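PDB 5YVD: Nsp15 from Middle East respiratory syndrome-related coronavirus, which probably cleaves RNA as a uridylate-specific endoribonuclease of the coronavirus replicase, working as an assembly of six copies. Local coordinates for residues A[3-8]-A[13-18]; A[55-60]-A[82-87]. All coordinates share one frame; numbering follows the deposited sequence.

Contact 1. Residues A[3-8]-A[13-18]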
ATOM      1  N   GLU A   3       1.721  -1.935 -21.912  1.00 36.13           N
ATOM      2  CA  GLU A   3       1.350  -3.286 -22.391  1.00 35.25           C
ATOM      3  C   GLU A   3       2.233  -3.788 -23.506  1.00 33.87           C
ATOM      4  O   GLU A   3       2.361  -4.996 -23.703  1.00 35.64           O
ATOM      5  CB  GLU A   3      -0.125  -3.473 -22.748  1.00 36.52           C
ATOM      6  CG  GLU A   3      -0.991  -2.254 -22.884  1.00 39.73           C
ATOM      7  CD  GLU A   3      -1.324  -1.644 -21.553  1.00 40.98           C
ATOM      8  OE1 GLU A   3      -2.047  -2.306 -20.773  1.00 39.07           O
ATOM      9  OE2 GLU A   3      -0.849  -0.504 -21.314  1.00 43.18           O
ATOM     10  N   ASN A   4       2.880  -2.869 -24.200  1.00 35.78           N
ATOM     11  CA  ASN A   4       3.819  -3.222 -25.251  1.00 37.22           C
ATOM     12  C   ASN A   4       5.132  -3.718 -24.657  1.00 38.41           C
ATOM     13  O   ASN A   4       5.774  -4.652 -25.161  1.00 38.77           O
ATOM     14  CB  ASN A   4       4.075  -2.033 -26.172  1.00 36.90           C
ATOM     15  CG  ASN A   4       5.187  -2.295 -27.134  1.00 37.16           C
ATOM     16  OD1 ASN A   4       6.228  -1.661 -27.067  1.00 43.08           O
ATOM     17  ND2 ASN A   4       4.998  -3.272 -28.001  1.00 37.13           N
ATOM     18  N   ILE A   5       5.516  -3.092 -23.565  1.00 36.81           N
ATOM     19  CA  ILE A   5       6.690  -3.513 -22.838  1.00 35.58           C
ATOM     20  C   ILE A   5       6.471  -4.911 -22.294  1.00 36.59           C
ATOM     21  O   ILE A   5       7.325  -5.777 -22.433  1.00 37.17           O
ATOM     22  CB  ILE A   5       6.979  -2.515 -21.716  1.00 34.72           C
ATOM     23  CG1 ILE A   5       7.524  -1.244 -22.342  1.00 34.86           C
ATOM     24  CG2 ILE A   5       7.948  -3.097 -20.705  1.00 35.92           C
ATOM     25  CD1 ILE A   5       7.235  -0.007 -21.545  1.00 37.27           C
ATOM     26  N   ALA A   6       5.307  -5.131 -21.692  1.00 37.39           N
ATOM     27  CA  ALA A   6       4.926  -6.463 -21.243  1.00 38.13           C
ATOM     28  C   ALA A   6       5.030  -7.486 -22.364  1.00 37.17           C
ATOM     29  O   ALA A   6       5.390  -8.631 -22.135  1.00 35.42           O
ATOM     30  CB  ALA A   6       3.510  -6.438 -20.696  1.00 40.17           C
ATOM     31  N   PHE A   7       4.707  -7.070 -23.578  1.00 37.68           N
ATOM     32  CA  PHE A   7       4.695  -7.991 -24.703  1.00 39.06           C
ATOM     33  C   PHE A   7       6.114  -8.379 -25.080  1.00 37.32           C
ATOM     34  O   PHE A   7       6.424  -9.548 -25.240  1.00 33.96           O
ATOM     35  CB  PHE A   7       3.954  -7.353 -25.878  1.00 41.26           C
ATOM     36  CG  PHE A   7       3.875  -8.221 -27.109  1.00 40.26           C
ATOM     37  CD1 PHE A   7       2.786  -9.065 -27.308  1.00 38.83           C
ATOM     38  CD2 PHE A   7       4.876  -8.153 -28.090  1.00 36.38           C
ATOM     39  CE1 PHE A   7       2.712  -9.861 -28.445  1.00 39.29           C
ATOM     40  CE2 PHE A   7       4.799  -8.927 -29.224  1.00 37.33           C
ATOM     41  CZ  PHE A   7       3.718  -9.792 -29.404  1.00 39.18           C
ATOM     42  N   ASN A   8       6.984  -7.388 -25.188  1.00 39.26           N
ATOM     43  CA  ASN A   8       8.403  -7.643 -25.443  1.00 38.88           C
ATOM     44  C   ASN A   8       9.004  -8.576 -24.366  1.00 38.67           C
ATOM     45  O   ASN A   8       9.687  -9.558 -24.683  1.00 35.58           O
ATOM     46  CB  ASN A   8       9.187  -6.318 -25.498  1.00 39.83           C
ATOM     47  CG  ASN A   8       8.989  -5.565 -26.796  1.00 41.42           C
ATOM     48  OD1 ASN A   8       9.916  -5.431 -27.585  1.00 45.05           O
ATOM     49  ND2 ASN A   8       7.788  -5.049 -27.015  1.00 43.24           N
ATOM     50  N   GLY A  13      11.816 -11.770 -24.218  1.00 40.94           N
ATOM     51  CA  GLY A  13      12.705 -11.860 -23.076  1.00 40.73           C
ATOM     52  C   GLY A  13      13.055 -10.525 -22.453  1.00 41.05           C
ATOM     53  O   GLY A  13      13.350 -10.467 -21.272  1.00 46.06           O
ATOM     54  N   HIS A  14      13.069  -9.460 -23.249  1.00 39.78           N
ATOM     55  CA  HIS A  14      13.333  -8.112 -22.745  1.00 39.53           C
ATOM     56  C   HIS A  14      12.829  -7.082 -23.766  1.00 38.38           C
ATOM     57  O   HIS A  14      12.152  -7.445 -24.709  1.00 42.79           O
ATOM     58  CB  HIS A  14      14.817  -7.910 -22.412  1.00 37.55           C
ATOM     59  CG  HIS A  14      15.720  -7.953 -23.597  1.00 40.25           C
ATOM     60  ND1 HIS A  14      16.581  -6.924 -23.913  1.00 40.34           N
ATOM     61  CD2 HIS A  14      15.913  -8.909 -24.538  1.00 41.05           C
ATOM     62  CE1 HIS A  14      17.254  -7.240 -25.006  1.00 39.69           C
ATOM     63  NE2 HIS A  14      16.867  -8.438 -25.404  1.00 39.57           N
ATOM     64  N   PHE A  15      13.115  -5.811 -23.584  1.00 33.24           N
ATOM     65  CA  PHE A  15      12.623  -4.860 -24.546  1.00 35.90           C
ATOM     66  C   PHE A  15      13.498  -4.744 -25.810  1.00 36.14           C
ATOM     67  O   PHE A  15      14.665  -4.359 -25.730  1.00 37.44           O
ATOM     68  CB  PHE A  15      12.464  -3.487 -23.899  1.00 34.50           C
ATOM     69  CG  PHE A  15      11.857  -2.505 -24.802  1.00 33.03           C
ATOM     70  CD1 PHE A  15      10.518  -2.614 -25.131  1.00 35.07           C
ATOM     71  CD2 PHE A  15      12.625  -1.507 -25.373  1.00 32.96           C
ATOM     72  CE1 PHE A  15       9.930  -1.695 -26.007  1.00 35.57           C
ATOM     73  CE2 PHE A  15      12.063  -0.601 -26.247  1.00 33.58           C
ATOM     74  CZ  PHE A  15      10.709  -0.695 -26.567  1.00 34.64           C
ATOM     75  N   ILE A  16      12.948  -5.040 -26.974  1.00 36.61           N
ATOM     76  CA  ILE A  16      13.697  -4.809 -28.213  1.00 38.96           C
ATOM     77  C   ILE A  16      12.933  -3.992 -29.270  1.00 39.58           C
ATOM     78  O   ILE A  16      13.355  -3.943 -30.412  1.00 35.50           O
ATOM     79  CB  ILE A  16      14.187  -6.133 -28.841  1.00 41.75           C
ATOM     80  CG1 ILE A  16      13.006  -6.984 -29.334  1.00 42.73           C
ATOM     81  CG2 ILE A  16      15.029  -6.926 -27.846  1.00 43.67           C
ATOM     82  CD1 ILE A  16      13.403  -8.039 -30.344  1.00 43.75           C
ATOM     83  N   GLY A  17      11.816  -3.366 -28.889  1.00 43.03           N
ATOM     84  CA  GLY A  17      11.047  -2.497 -29.804  1.00 42.54           C
ATOM     85  C   GLY A  17      10.056  -3.195 -30.733  1.00 42.87           C
ATOM     86  O   GLY A  17       9.488  -2.568 -31.603  1.00 41.41           O
ATOM     87  N   VAL A  18       9.824  -4.485 -30.544  1.00 44.14           N
ATOM     88  CA  VAL A  18       8.828  -5.206 -31.323  1.00 44.55           C
ATOM     89  C   VAL A  18       7.421  -4.728 -30.968  1.00 49.14           C
ATOM     90  O   VAL A  18       7.184  -4.300 -29.854  1.00 58.31           O
ATOM     91  CB  VAL A  18       8.970  -6.715 -31.079  1.00 42.04           C
ATOM     92  CG1 VAL A  18       7.648  -7.441 -31.161  1.00 43.49           C
ATOM     93  CG2 VAL A  18       9.965  -7.293 -32.072  1.00 41.42           C
TER
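The side chain of Asn8 is swung beside its own backbone N (chi1 -76°), which aims its amide off the helix into the curve of residues 15-18, while Asn4, one turn earlier, sets CG opposite its backbone N (chi1 171°) to reach the far end of the same loop. Both amides converge on one acceptor. Asn4 ND2 reaches Val18 O at 3.0 Å, almost straight (172° at the hydrogen) and on a carbonyl lone pair; Asn8 ND2 meets Val18 O, also at 3.0 Å, from a position tilted out of the carbonyl plane. The other hydrogen of Asn8 ND2 goes back to Asn4 O at 2.8 Å, and these two donor bonds, with OD1 as acceptor, would fix the rotation of the amide as modelled. Its OD1 faces the loop backbone, accepting from Ile16 N at 3.1 Å and more weakly from Val18 N. Phe15 lies obliquely beside this amide, CD1 3.7 Å from Asn8 CG, and the amide of Asn4 stands perpendicular to the ring at its edge. Val18 CG1 in turn touches the rim of Phe7 at CE2, 3.8 Å away. Asn4 ND2 also bonds to Gly20 O further along the loop. Gly13, with positive phi, follows helix 2-12 and turns the chain back, giving a glycine-terminated helix whose return loop is pinned by helix asparagines within the N-terminal oligomerisation region of Nsp15.

Contact 2. Residues A[55-60]-A[82-87]; sequences FELYAK and KFVLWD
Tyr58 and Trp86 form a T-shaped (edge-to-face) aromatic pair that joins helix 51-59, in the N-terminal oligomerisation region, to strand 86-87 of the middle domain. The Tyr58 edge enters over one face of the indole: CD2 stands 3.4 Å from Trp86 CE2, an atom of the bond shared by the two indole rings, and the tyrosine ring centroid is 5.0 Å from that of the five-membered ring, with the planes 62° apart. Tyr58 CB adds a CH-pi contact, 4.0 Å from the centroid of the six-membered ring and close to its normal. With CG opposite the backbone N (chi1 177°), the phenol is carried off the helix so that CB and CD2 both lie over this indole face. Beside the aromatic pair, Val84 points at the end of the helix, where its CG1 packs against two backbone carbonyls, 3.6 Å from Leu57 O and 4.0 Å from Lys60 O. Leu57 CD2 approaches Val84 CG2 more loosely, at 4.4 Å. No hydrogen bond crosses between residues 55-60 and 82-87, so the joint rests on aromatic and van der Waals contacts, those of Val84 with the two carbonyls included.

Further out, Ile93 of the neighbouring strand 92-93 packs on Leu57, Val84 and Trp86 alike, and Tyr88 sets a second edge-to-face pair against Trp86. The Tyr58 ring also meets Phe43 and makes a cation-pi contact with Arg61, and Tyr58 OH is hydrogen-bonded to Glu263 OE2 of a neighbouring subunit.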
ATOM      1  N   PHE A  55       9.578  -1.393 -13.718  1.00 40.30           N
ATOM      2  CA  PHE A  55       9.412  -2.505 -14.638  1.00 39.45           C
ATOM      3  C   PHE A  55       9.913  -2.187 -16.025  1.00 39.62           C
ATOM      4  O   PHE A  55      10.421  -3.081 -16.708  1.00 44.64           O
ATOM      5  CB  PHE A  55       7.920  -2.859 -14.702  1.00 39.91           C
ATOM      6  CG  PHE A  55       7.552  -3.850 -15.776  1.00 38.34           C
ATOM      7  CD1 PHE A  55       8.126  -5.113 -15.809  1.00 37.61           C
ATOM      8  CD2 PHE A  55       6.584  -3.537 -16.712  1.00 36.18           C
ATOM      9  CE1 PHE A  55       7.751  -6.026 -16.774  1.00 35.36           C
ATOM     10  CE2 PHE A  55       6.224  -4.433 -17.685  1.00 33.93           C
ATOM     11  CZ  PHE A  55       6.805  -5.678 -17.713  1.00 35.26           C
ATOM     12  N   GLU A  56       9.730  -0.941 -16.468  1.00 38.55           N
ATOM     13  CA  GLU A  56      10.151  -0.535 -17.822  1.00 38.02           C
ATOM     14  C   GLU A  56      11.687  -0.470 -17.887  1.00 36.53           C
ATOM     15  O   GLU A  56      12.310  -0.959 -18.821  1.00 35.66           O
ATOM     16  CB  GLU A  56       9.499   0.807 -18.218  1.00 38.17           C
ATOM     17  CG  GLU A  56       9.921   1.373 -19.573  1.00 38.46           C
ATOM     18  CD  GLU A  56       9.277   2.717 -19.932  1.00 40.32           C
ATOM     19  OE1 GLU A  56       8.122   2.954 -19.517  1.00 41.25           O
ATOM     20  OE2 GLU A  56       9.919   3.536 -20.652  1.00 38.88           O
ATOM     21  N   LEU A  57      12.295   0.104 -16.860  1.00 36.70           N
ATOM     22  CA  LEU A  57      13.734   0.233 -16.823  1.00 34.61           C
ATOM     23  C   LEU A  57      14.375  -1.124 -16.738  1.00 35.28           C
ATOM     24  O   LEU A  57      15.376  -1.396 -17.396  1.00 32.41           O
ATOM     25  CB  LEU A  57      14.138   1.055 -15.630  1.00 34.20           C
ATOM     26  CG  LEU A  57      13.738   2.525 -15.693  1.00 34.42           C
ATOM     27  CD1 LEU A  57      14.225   3.299 -14.479  1.00 33.42           C
ATOM     28  CD2 LEU A  57      14.259   3.153 -16.976  1.00 35.47           C
ATOM     29  N   TYR A  58      13.790  -1.978 -15.909  1.00 34.71           N
ATOM     30  CA  TYR A  58      14.111  -3.395 -15.947  1.00 34.22           C
ATOM     31  C   TYR A  58      14.076  -3.968 -17.369  1.00 36.49           C
ATOM     32  O   TYR A  58      15.055  -4.538 -17.831  1.00 35.73           O
ATOM     33  CB  TYR A  58      13.165  -4.181 -15.063  1.00 32.78           C
ATOM     34  CG  TYR A  58      13.412  -5.653 -15.133  1.00 33.00           C
ATOM     35  CD1 TYR A  58      12.444  -6.529 -15.644  1.00 33.59           C
ATOM     36  CD2 TYR A  58      14.617  -6.174 -14.721  1.00 32.43           C
ATOM     37  CE1 TYR A  58      12.681  -7.880 -15.727  1.00 31.91           C
ATOM     38  CE2 TYR A  58      14.866  -7.522 -14.802  1.00 32.51           C
ATOM     39  CZ  TYR A  58      13.903  -8.363 -15.303  1.00 32.11           C
ATOM     40  OH  TYR A  58      14.190  -9.692 -15.344  1.00 34.44           O
ATOM     41  N   ALA A  59      12.959  -3.828 -18.063  1.00 37.37           N
ATOM     42  CA  ALA A  59      12.863  -4.410 -19.405  1.00 41.16           C
ATOM     43  C   ALA A  59      13.830  -3.790 -20.395  1.00 42.00           C
ATOM     44  O   ALA A  59      14.245  -4.445 -21.345  1.00 46.78           O
ATOM     45  CB  ALA A  59      11.453  -4.308 -19.950  1.00 43.57           C
ATOM     46  N   LYS A  60      14.192  -2.550 -20.172  1.00 42.58           N
ATOM     47  CA  LYS A  60      15.083  -1.857 -21.049  1.00 40.38           C
ATOM     48  C   LYS A  60      16.521  -2.022 -20.625  1.00 37.93           C
ATOM     49  O   LYS A  60      17.402  -1.516 -21.249  1.00 36.65           O
ATOM     50  CB  LYS A  60      14.677  -0.398 -21.118  1.00 41.19           C
ATOM     51  CG  LYS A  60      13.606  -0.131 -22.146  1.00 41.17           C
ATOM     52  CD  LYS A  60      12.744   1.048 -21.796  1.00 41.05           C
ATOM     53  CE  LYS A  60      12.012   1.589 -22.999  1.00 41.68           C
ATOM     54  NZ  LYS A  60      11.919   3.063 -22.970  1.00 42.13           N
ATOM     55  N   LYS A  82      21.806   7.012 -22.865  1.00 47.39           N
ATOM     56  CA  LYS A  82      21.026   6.247 -23.829  1.00 48.57           C
ATOM     57  C   LYS A  82      21.034   4.767 -23.520  1.00 43.49           C
ATOM     58  O   LYS A  82      20.655   3.958 -24.352  1.00 44.14           O
ATOM     59  CB  LYS A  82      21.456   6.541 -25.270  1.00 51.20           C
ATOM     60  CG  LYS A  82      20.834   7.811 -25.831  1.00 54.63           C
ATOM     61  CD  LYS A  82      21.334   8.072 -27.249  1.00 59.73           C
ATOM     62  CE  LYS A  82      20.248   8.654 -28.141  1.00 64.31           C
ATOM     63  NZ  LYS A  82      19.722   9.937 -27.598  1.00 65.29           N
ATOM     64  N   PHE A  83      21.417   4.428 -22.301  1.00 37.71           N
ATOM     65  CA  PHE A  83      21.227   3.080 -21.811  1.00 37.64           C
ATOM     66  C   PHE A  83      21.038   3.131 -20.311  1.00 35.90           C
ATOM     67  O   PHE A  83      21.200   4.154 -19.687  1.00 35.65           O
ATOM     68  CB  PHE A  83      22.403   2.146 -22.196  1.00 38.30           C
ATOM     69  CG  PHE A  83      23.704   2.461 -21.499  1.00 36.87           C
ATOM     70  CD1 PHE A  83      24.539   3.453 -21.982  1.00 35.39           C
ATOM     71  CD2 PHE A  83      24.095   1.762 -20.368  1.00 37.34           C
ATOM     72  CE1 PHE A  83      25.720   3.753 -21.336  1.00 35.80           C
ATOM     73  CE2 PHE A  83      25.291   2.065 -19.724  1.00 36.39           C
ATOM     74  CZ  PHE A  83      26.099   3.058 -20.209  1.00 34.92           C
ATOM     75  N   VAL A  84      20.702   1.995 -19.745  1.00 37.20           N
ATOM     76  CA  VAL A  84      20.426   1.894 -18.331  1.00 36.31           C
ATOM     77  C   VAL A  84      20.975   0.558 -17.875  1.00 32.68           C
ATOM     78  O   VAL A  84      20.965  -0.419 -18.632  1.00 31.74           O
ATOM     79  CB  VAL A  84      18.907   2.011 -18.086  1.00 38.93           C
ATOM     80  CG1 VAL A  84      18.244   0.645 -17.950  1.00 37.90           C
ATOM     81  CG2 VAL A  84      18.632   2.906 -16.894  1.00 38.87           C
ATOM     82  N   LEU A  85      21.494   0.534 -16.657  1.00 31.49           N
ATOM     83  CA  LEU A  85      22.210  -0.621 -16.157  1.00 30.55           C
ATOM     84  C   LEU A  85      21.469  -1.206 -14.986  1.00 31.44           C
ATOM     85  O   LEU A  85      21.216  -0.494 -14.003  1.00 29.31           O
ATOM     86  CB  LEU A  85      23.603  -0.202 -15.730  1.00 30.59           C
ATOM     87  CG  LEU A  85      24.606   0.096 -16.856  1.00 30.74           C
ATOM     88  CD1 LEU A  85      25.950   0.491 -16.255  1.00 31.40           C
ATOM     89  CD2 LEU A  85      24.812  -1.094 -17.786  1.00 29.70           C
ATOM     90  N   TRP A  86      21.108  -2.492 -15.096  1.00 33.28           N
ATOM     91  CA  TRP A  86      20.393  -3.205 -14.017  1.00 36.30           C
ATOM     92  C   TRP A  86      21.380  -3.836 -13.055  1.00 37.38           C
ATOM     93  O   TRP A  86      22.325  -4.498 -13.490  1.00 44.01           O
ATOM     94  CB  TRP A  86      19.454  -4.280 -14.574  1.00 35.63           C
ATOM     95  CG  TRP A  86      18.428  -4.795 -13.586  1.00 36.53           C
ATOM     96  CD1 TRP A  86      18.368  -6.048 -13.034  1.00 36.67           C
ATOM     97  CD2 TRP A  86      17.301  -4.078 -13.055  1.00 35.37           C
ATOM     98  NE1 TRP A  86      17.268  -6.156 -12.199  1.00 33.76           N
ATOM     99  CE2 TRP A  86      16.603  -4.963 -12.188  1.00 32.81           C
ATOM    100  CE3 TRP A  86      16.807  -2.781 -13.230  1.00 34.95           C
ATOM    101  CZ2 TRP A  86      15.454  -4.584 -11.495  1.00 32.39           C
ATOM    102  CZ3 TRP A  86      15.620  -2.410 -12.541  1.00 33.78           C
ATOM    103  CH2 TRP A  86      14.977  -3.307 -11.688  1.00 31.61           C
ATOM    104  N   ASP A  87      21.164  -3.587 -11.762  1.00 39.79           N
ATOM    105  CA  ASP A  87      21.871  -4.277 -10.680  1.00 40.89           C
ATOM    106  C   ASP A  87      21.003  -5.429 -10.095  1.00 40.61           C
ATOM    107  O   ASP A  87      19.976  -5.190  -9.417  1.00 40.41           O
ATOM    108  CB  ASP A  87      22.256  -3.275  -9.591  1.00 41.71           C
ATOM    109  CG  ASP A  87      23.037  -3.922  -8.453  1.00 39.13           C
ATOM    110  OD1 ASP A  87      22.743  -5.085  -8.130  1.00 38.72           O
ATOM    111  OD2 ASP A  87      23.921  -3.264  -7.871  1.00 37.77           O
TER

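Contact 1 closes within the first eighteen residues, before contact 2 opens, and their centres lie about 12 Å apart on the same side of the chain's centre. Helix 51-59 connects them: Ile5 CD1 of contact 1 packs 3.6 Å from Glu56 CG, and Phe15 N lies 2.9 Å from Ala59 O, probably hydrogen-bonded. Phe15 CD2 also packs 3.6 Å from Lys60 CG. The series thus runs from helix 2-12 and its return loop, through helix 51-59, to strand 86-87 of the middle domain. Residues of both contacts reach other copies of the protein, Glu3 and His14 in contact 1 and Tyr58 in contact 2, consistent with a role of this end of the chain in building the six-chain assembly.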